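Local coordinates for Poly(A) RNA polymerase protein 2 (Saccharomyces cerevisiae, PDB 3NYB), which adds adenosines to the 3' end of RNA as the catalytic subunit of the TRAMP RNA surveillance complex, working with the zinc-knuckle protein Air2p, at residues N228-D240 / I257-G269. The protein carries 1 engineered substitution. Residues are numbered along the deposited sequence; the frame is centred on the assembly and turned at random.
Sequences NFGYDDVALGSSD and IKNPFSLAIQDPG
Leu236 and Ile265 meet at a single parallel beta bridge: Leu236 N donates to Ala264 O (2.9 Å), and Gln266 N returns the bond to Leu236 O at 2.7 Å. The two segments run in the same direction here, since Ala235, Leu236 and Gly237 pair in order with Ala264, Ile265 and Gln266. The bridge lies in the central domain of this Cid1-family polymerase, joining residues 257-269 to the hairpin of strands 234-238 and 243-247. Bond geometry supports the assignment, with an N-H...O angle of 170° from Gln266 N to Leu236 O.

On the side facing helix 186-198, Leu236 CB lies 4.0 Å from Ile265 CG1, and both side chains reach Cys191. Ile265 sets CG1 beside its own backbone N, which places that branch against Leu236. On the other face, beside Phe246, the Ala235 and Ala264 methyls meet one residue before the bridge, and Gln266 CB lies near Gly237 CA one residue after it; Gln266 NE2 is held by Glu271 O.

The backbones part around Val234 and close again at Asp232 and Phe261, whose CA atoms are 4.8 Å apart. In the gap a water accepts from Ala264 N at 2.8 Å and also lies within hydrogen-bonding distance of Val234 O and Ser262 O. The Tyr231 ring has Leu263 CG at its edge and the Phe229 ring atom CD2 over one face, while its hydroxyl bonds to Tyr225 O. Helix 282-304 borders this cluster through Ile282, which touches both Tyr231 and Leu263. Val234, whose side chain points away from residues 257-269, packs on Tyr50 of the Air2p chain.

Phe261 holds CG anti to its backbone N (chi1 -170°), bringing CE1 within 3.8 Å of Tyr231 CB. The Asp232 carboxylate is turned 50° from the ring plane and meets its edge, with OD2 3.4 Å from Phe261 CD1.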
ATOM      1  N   ASN A 228      -4.580  10.052 -13.000  1.00 61.84           N
ATOM      2  CA  ASN A 228      -5.367   9.535 -14.116  1.00 58.08           C
ATOM      3  C   ASN A 228      -6.560   8.669 -13.760  1.00 66.29           C
ATOM      4  O   ASN A 228      -7.514   8.597 -14.529  1.00 77.16           O
ATOM      5  CB  ASN A 228      -4.473   8.749 -15.067  1.00 44.28           C
ATOM      6  CG  ASN A 228      -3.233   9.508 -15.444  1.00 57.14           C
ATOM      7  OD1 ASN A 228      -3.294  10.687 -15.789  1.00 58.27           O
ATOM      8  ND2 ASN A 228      -2.093   8.841 -15.372  1.00 65.41           N
ATOM      9  N   PHE A 229      -6.510   7.987 -12.622  1.00 52.82           N
ATOM     10  CA  PHE A 229      -7.547   7.006 -12.341  1.00 48.46           C
ATOM     11  C   PHE A 229      -8.920   7.669 -12.232  1.00 53.69           C
ATOM     12  O   PHE A 229      -9.102   8.640 -11.498  1.00 52.61           O
ATOM     13  CB  PHE A 229      -7.220   6.182 -11.097  1.00 41.63           C
ATOM     14  CG  PHE A 229      -8.141   5.007 -10.893  1.00 37.56           C
ATOM     15  CD1 PHE A 229      -7.875   3.788 -11.484  1.00 34.41           C
ATOM     16  CD2 PHE A 229      -9.281   5.130 -10.111  1.00 49.92           C
ATOM     17  CE1 PHE A 229      -8.732   2.705 -11.296  1.00 41.30           C
ATOM     18  CE2 PHE A 229     -10.139   4.054  -9.920  1.00 49.74           C
ATOM     19  CZ  PHE A 229      -9.862   2.841 -10.517  1.00 45.44           C
ATOM     20  N   GLY A 230      -9.881   7.145 -12.988  1.00 50.58           N
ATOM     21  CA  GLY A 230     -11.231   7.676 -12.979  1.00 51.31           C
ATOM     22  C   GLY A 230     -11.985   7.263 -11.733  1.00 53.99           C
ATOM     23  O   GLY A 230     -12.847   6.389 -11.777  1.00 60.42           O
ATOM     24  N   TYR A 231     -11.650   7.889 -10.615  1.00 58.43           N
ATOM     25  CA  TYR A 231     -12.268   7.551  -9.342  1.00 63.45           C
ATOM     26  C   TYR A 231     -13.780   7.627  -9.406  1.00 61.63           C
ATOM     27  O   TYR A 231     -14.472   6.768  -8.864  1.00 55.90           O
ATOM     28  CB  TYR A 231     -11.738   8.467  -8.241  1.00 61.79           C
ATOM     29  CG  TYR A 231     -10.350   8.089  -7.815  1.00 57.30           C
ATOM     30  CD1 TYR A 231     -10.150   7.129  -6.836  1.00 50.51           C
ATOM     31  CD2 TYR A 231      -9.240   8.668  -8.410  1.00 61.50           C
ATOM     32  CE1 TYR A 231      -8.885   6.768  -6.446  1.00 57.45           C
ATOM     33  CE2 TYR A 231      -7.963   8.313  -8.029  1.00 61.09           C
ATOM     34  CZ  TYR A 231      -7.792   7.359  -7.045  1.00 57.67           C
ATOM     35  OH  TYR A 231      -6.528   6.987  -6.655  1.00 38.20           O
ATOM     36  N   ASP A 232     -14.279   8.663 -10.071  1.00 65.94           N
ATOM     37  CA  ASP A 232     -15.714   8.869 -10.224  1.00 78.43           C
ATOM     38  C   ASP A 232     -16.396   7.682 -10.898  1.00 72.01           C
ATOM     39  O   ASP A 232     -17.463   7.255 -10.463  1.00 73.96           O
ATOM     40  CB  ASP A 232     -15.993  10.154 -11.019  1.00 87.84           C
ATOM     41  CG  ASP A 232     -15.858  11.410 -10.173  1.00 89.18           C
ATOM     42  OD1 ASP A 232     -16.746  11.666  -9.329  1.00 90.41           O
ATOM     43  OD2 ASP A 232     -14.869  12.147 -10.363  1.00 86.42           O
ATOM     44  N   ASP A 233     -15.763   7.137 -11.936  1.00 67.44           N
ATOM     45  CA  ASP A 233     -16.418   6.176 -12.830  1.00 70.70           C
ATOM     46  C   ASP A 233     -15.887   4.729 -12.817  1.00 74.31           C
ATOM     47  O   ASP A 233     -16.592   3.818 -13.246  1.00 75.71           O
ATOM     48  CB  ASP A 233     -16.391   6.702 -14.271  1.00 77.72           C
ATOM     49  CG  ASP A 233     -16.880   8.137 -14.383  1.00 86.05           C
ATOM     50  OD1 ASP A 233     -18.047   8.410 -14.035  1.00 85.74           O
ATOM     51  OD2 ASP A 233     -16.098   8.996 -14.839  1.00 90.21           O
ATOM     52  N   VAL A 234     -14.659   4.508 -12.349  1.00 65.75           N
ATOM     53  CA  VAL A 234     -14.055   3.174 -12.424  1.00 61.05           C
ATOM     54  C   VAL A 234     -13.944   2.459 -11.075  1.00 65.53           C
ATOM     55  O   VAL A 234     -13.559   3.061 -10.077  1.00 72.24           O
ATOM     56  CB  VAL A 234     -12.656   3.230 -13.063  1.00 62.28           C
ATOM     57  CG1 VAL A 234     -12.125   1.824 -13.302  1.00 49.85           C
ATOM     58  CG2 VAL A 234     -12.700   4.012 -14.358  1.00 66.53           C
ATOM     59  N   ALA A 235     -14.267   1.168 -11.061  1.00 63.95           N
ATOM     60  CA  ALA A 235     -14.173   0.354  -9.848  1.00 59.48           C
ATOM     61  C   ALA A 235     -13.187  -0.795 -10.031  1.00 64.62           C
ATOM     62  O   ALA A 235     -12.786  -1.105 -11.154  1.00 73.74           O
ATOM     63  CB  ALA A 235     -15.542  -0.186  -9.463  1.00 46.72           C
ATOM     64  N   LEU A 236     -12.795  -1.428  -8.927  1.00 48.80           N
ATOM     65  CA  LEU A 236     -11.844  -2.533  -8.986  1.00 49.72           C
ATOM     66  C   LEU A 236     -12.446  -3.817  -8.452  1.00 55.71           C
ATOM     67  O   LEU A 236     -13.155  -3.803  -7.447  1.00 58.92           O
ATOM     68  CB  LEU A 236     -10.567  -2.211  -8.204  1.00 46.74           C
ATOM     69  CG  LEU A 236      -9.566  -1.250  -8.833  1.00 36.36           C
ATOM     70  CD1 LEU A 236      -9.986   0.150  -8.542  1.00 36.85           C
ATOM     71  CD2 LEU A 236      -8.198  -1.507  -8.260  1.00 46.77           C
ATOM     72  N   GLY A 237     -12.142  -4.925  -9.125  1.00 48.13           N
ATOM     73  CA  GLY A 237     -12.607  -6.237  -8.713  1.00 53.61           C
ATOM     74  C   GLY A 237     -11.698  -7.337  -9.226  1.00 70.17           C
ATOM     75  O   GLY A 237     -10.632  -7.062  -9.778  1.00 69.67           O
ATOM     76  N   SER A 238     -12.120  -8.586  -9.043  1.00 76.15           N
ATOM     77  CA  SER A 238     -11.337  -9.735  -9.488  1.00 80.78           C
ATOM     78  C   SER A 238     -12.203 -10.846 -10.066  1.00 92.32           C
ATOM     79  O   SER A 238     -12.863 -11.586  -9.333  1.00 94.03           O
ATOM     80  CB  SER A 238     -10.469 -10.285  -8.352  1.00 82.40           C
ATOM     81  OG  SER A 238      -9.158  -9.750  -8.402  1.00 81.87           O
ATOM     82  N   SER A 239     -12.190 -10.955 -11.389  1.00 96.06           N
ATOM     83  CA  SER A 239     -12.846 -12.055 -12.075  1.00 96.01           C
ATOM     84  C   SER A 239     -11.818 -13.127 -12.391  1.00 97.08           C
ATOM     85  O   SER A 239     -11.054 -13.000 -13.343  1.00 91.88           O
ATOM     86  CB  SER A 239     -13.504 -11.571 -13.366  1.00 98.30           C
ATOM     87  OG  SER A 239     -13.981 -12.664 -14.131  1.00103.24           O
ATOM     88  N   ASP A 240     -11.792 -14.171 -11.572  1.00106.17           N
ATOM     89  CA  ASP A 240     -10.901 -15.304 -11.795  1.00113.28           C
ATOM     90  C   ASP A 240      -9.443 -14.949 -11.529  1.00111.70           C
ATOM     91  O   ASP A 240      -8.592 -15.100 -12.404  1.00106.18           O
ATOM     92  CB  ASP A 240     -11.056 -15.832 -13.223  1.00118.11           C
ATOM     93  CG  ASP A 240     -12.508 -15.984 -13.632  1.00124.74           C
ATOM     94  OD1 ASP A 240     -13.367 -16.126 -12.734  1.00127.54           O
ATOM     95  OD2 ASP A 240     -12.789 -15.959 -14.849  1.00125.25           O
ATOM     96  N   ILE A 257     -25.663   5.734  -5.577  1.00101.80           N
ATOM     97  CA  ILE A 257     -24.456   6.234  -4.912  1.00 98.40           C
ATOM     98  C   ILE A 257     -24.611   7.660  -4.399  1.00 97.47           C
ATOM     99  O   ILE A 257     -24.611   8.609  -5.182  1.00 97.22           O
ATOM    100  CB  ILE A 257     -23.246   6.223  -5.866  1.00 91.10           C
ATOM    101  CG1 ILE A 257     -23.159   4.894  -6.615  1.00 88.40           C
ATOM    102  CG2 ILE A 257     -21.962   6.508  -5.100  1.00 76.50           C
ATOM    103  CD1 ILE A 257     -22.260   4.940  -7.826  1.00 83.65           C
ATOM    104  N   LYS A 258     -24.722   7.809  -3.083  1.00 93.67           N
ATOM    105  CA  LYS A 258     -24.918   9.126  -2.490  1.00100.74           C
ATOM    106  C   LYS A 258     -23.723  10.024  -2.781  1.00 97.64           C
ATOM    107  O   LYS A 258     -23.883  11.211  -3.068  1.00100.19           O
ATOM    108  CB  LYS A 258     -25.152   9.012  -0.981  1.00113.84           C
ATOM    109  CG  LYS A 258     -26.257   8.031  -0.599  1.00128.69           C
ATOM    110  CD  LYS A 258     -26.451   7.942   0.912  1.00134.54           C
ATOM    111  CE  LYS A 258     -27.435   6.835   1.285  1.00133.61           C
ATOM    112  NZ  LYS A 258     -26.867   5.469   1.086  1.00128.79           N
ATOM    113  N   ASN A 259     -22.525   9.446  -2.718  1.00 93.42           N
ATOM    114  CA  ASN A 259     -21.289  10.190  -2.955  1.00 88.53           C
ATOM    115  C   ASN A 259     -20.467   9.602  -4.098  1.00 84.90           C
ATOM    116  O   ASN A 259     -19.814   8.573  -3.933  1.00 72.43           O
ATOM    117  CB  ASN A 259     -20.446  10.257  -1.678  1.00 81.30           C
ATOM    118  CG  ASN A 259     -19.083  10.890  -1.905  1.00 73.19           C
ATOM    119  OD1 ASN A 259     -18.849  11.547  -2.922  1.00 63.99           O
ATOM    120  ND2 ASN A 259     -18.176  10.695  -0.953  1.00 73.57           N
ATOM    121  N   PRO A 260     -20.498  10.266  -5.263  1.00 93.18           N
ATOM    122  CA  PRO A 260     -19.827   9.834  -6.498  1.00 90.77           C
ATOM    123  C   PRO A 260     -18.307   9.675  -6.366  1.00 82.77           C
ATOM    124  O   PRO A 260     -17.768   8.644  -6.771  1.00 74.60           O
ATOM    125  CB  PRO A 260     -20.153  10.972  -7.479  1.00 89.06           C
ATOM    126  CG  PRO A 260     -20.531  12.134  -6.594  1.00 90.77           C
ATOM    127  CD  PRO A 260     -21.291  11.483  -5.494  1.00 93.11           C
ATOM    128  N   PHE A 261     -17.633  10.680  -5.813  1.00 75.52           N
ATOM    129  CA  PHE A 261     -16.172  10.683  -5.763  1.00 72.72           C
ATOM    130  C   PHE A 261     -15.612   9.914  -4.571  1.00 67.08           C
ATOM    131  O   PHE A 261     -15.418  10.468  -3.489  1.00 69.70           O
ATOM    132  CB  PHE A 261     -15.634  12.114  -5.759  1.00 74.70           C
ATOM    133  CG  PHE A 261     -14.144  12.199  -5.947  1.00 65.97           C
ATOM    134  CD1 PHE A 261     -13.584  12.062  -7.202  1.00 66.23           C
ATOM    135  CD2 PHE A 261     -13.309  12.424  -4.872  1.00 71.73           C
ATOM    136  CE1 PHE A 261     -12.218  12.142  -7.383  1.00 64.58           C
ATOM    137  CE2 PHE A 261     -11.939  12.507  -5.045  1.00 72.52           C
ATOM    138  CZ  PHE A 261     -11.395  12.365  -6.305  1.00 64.16           C
ATOM    139  N   SER A 262     -15.338   8.635  -4.785  1.00 62.45           N
ATOM    140  CA  SER A 262     -14.845   7.779  -3.720  1.00 66.27           C
ATOM    141  C   SER A 262     -14.326   6.457  -4.281  1.00 65.86           C
ATOM    142  O   SER A 262     -14.799   5.977  -5.311  1.00 65.40           O
ATOM    143  CB  SER A 262     -15.947   7.530  -2.685  1.00 64.67           C
ATOM    144  OG  SER A 262     -17.050   6.858  -3.264  1.00 62.43           O
ATOM    145  N   LEU A 263     -13.349   5.874  -3.596  1.00 62.13           N
ATOM    146  CA  LEU A 263     -12.733   4.637  -4.046  1.00 53.09           C
ATOM    147  C   LEU A 263     -13.718   3.484  -3.937  1.00 58.20           C
ATOM    148  O   LEU A 263     -14.331   3.286  -2.893  1.00 61.23           O
ATOM    149  CB  LEU A 263     -11.513   4.334  -3.190  1.00 44.08           C
ATOM    150  CG  LEU A 263     -10.333   3.628  -3.856  1.00 38.22           C
ATOM    151  CD1 LEU A 263      -9.528   2.874  -2.805  1.00 45.19           C
ATOM    152  CD2 LEU A 263     -10.809   2.687  -4.937  1.00 41.58           C
ATOM    153  N   ALA A 264     -13.862   2.721  -5.017  1.00 58.97           N
ATOM    154  CA  ALA A 264     -14.753   1.566  -5.028  1.00 52.11           C
ATOM    155  C   ALA A 264     -14.005   0.299  -5.393  1.00 48.19           C
ATOM    156  O   ALA A 264     -13.604   0.102  -6.540  1.00 52.29           O
ATOM    157  CB  ALA A 264     -15.893   1.789  -5.981  1.00 43.01           C
ATOM    158  N   ILE A 265     -13.811  -0.554  -4.401  1.00 42.32           N
ATOM    159  CA  ILE A 265     -13.139  -1.821  -4.601  1.00 39.91           C
ATOM    160  C   ILE A 265     -14.074  -2.918  -4.120  1.00 47.44           C
ATOM    161  O   ILE A 265     -14.589  -2.857  -3.001  1.00 48.60           O
ATOM    162  CB  ILE A 265     -11.807  -1.876  -3.827  1.00 35.53           C
ATOM    163  CG1 ILE A 265     -10.806  -0.899  -4.421  1.00 39.68           C
ATOM    164  CG2 ILE A 265     -11.222  -3.267  -3.863  1.00 40.02           C
ATOM    165  CD1 ILE A 265      -9.567  -0.731  -3.580  1.00 39.69           C
ATOM    166  N   GLN A 266     -14.302  -3.909  -4.978  1.00 47.00           N
ATOM    167  CA  GLN A 266     -15.260  -4.969  -4.696  1.00 54.88           C
ATOM    168  C   GLN A 266     -14.837  -5.844  -3.522  1.00 54.52           C
ATOM    169  O   GLN A 266     -13.755  -6.438  -3.535  1.00 55.60           O
ATOM    170  CB  GLN A 266     -15.472  -5.829  -5.940  1.00 60.19           C
ATOM    171  CG  GLN A 266     -16.711  -6.695  -5.884  1.00 65.81           C
ATOM    172  CD  GLN A 266     -17.167  -7.130  -7.256  1.00 63.87           C
ATOM    173  OE1 GLN A 266     -16.407  -7.749  -8.008  1.00 67.97           O
ATOM    174  NE2 GLN A 266     -18.416  -6.812  -7.594  1.00 51.73           N
ATOM    175  N   ASP A 267     -15.699  -5.920  -2.511  1.00 58.26           N
ATOM    176  CA  ASP A 267     -15.428  -6.731  -1.327  1.00 62.21           C
ATOM    177  C   ASP A 267     -15.325  -8.202  -1.714  1.00 68.76           C
ATOM    178  O   ASP A 267     -16.278  -8.771  -2.240  1.00 80.51           O
ATOM    179  CB  ASP A 267     -16.530  -6.531  -0.285  1.00 63.68           C
ATOM    180  CG  ASP A 267     -16.164  -7.097   1.073  1.00 68.86           C
ATOM    181  OD1 ASP A 267     -15.167  -7.850   1.155  1.00 71.48           O
ATOM    182  OD2 ASP A 267     -16.874  -6.785   2.059  1.00 66.59           O
ATOM    183  N   PRO A 268     -14.164  -8.825  -1.456  1.00 60.19           N
ATOM    184  CA  PRO A 268     -13.929 -10.213  -1.871  1.00 53.89           C
ATOM    185  C   PRO A 268     -14.880 -11.214  -1.240  1.00 65.55           C
ATOM    186  O   PRO A 268     -15.043 -12.302  -1.776  1.00 68.89           O
ATOM    187  CB  PRO A 268     -12.512 -10.492  -1.370  1.00 43.77           C
ATOM    188  CG  PRO A 268     -11.880  -9.184  -1.266  1.00 46.96           C
ATOM    189  CD  PRO A 268     -12.962  -8.232  -0.849  1.00 55.08           C
ATOM    190  N   GLY A 269     -15.479 -10.865  -0.107  1.00 70.01           N
ATOM    191  CA  GLY A 269     -16.351 -11.783   0.606  1.00 77.07           C
ATOM    192  C   GLY A 269     -17.799 -11.433   0.387  1.00 84.77           C
ATOM    193  O   GLY A 269     -18.710 -12.110   0.859  1.00 96.62           O
TER
HETATM  194  O   HOH W   1     -13.442   3.937  -7.456  1.00 38.77           O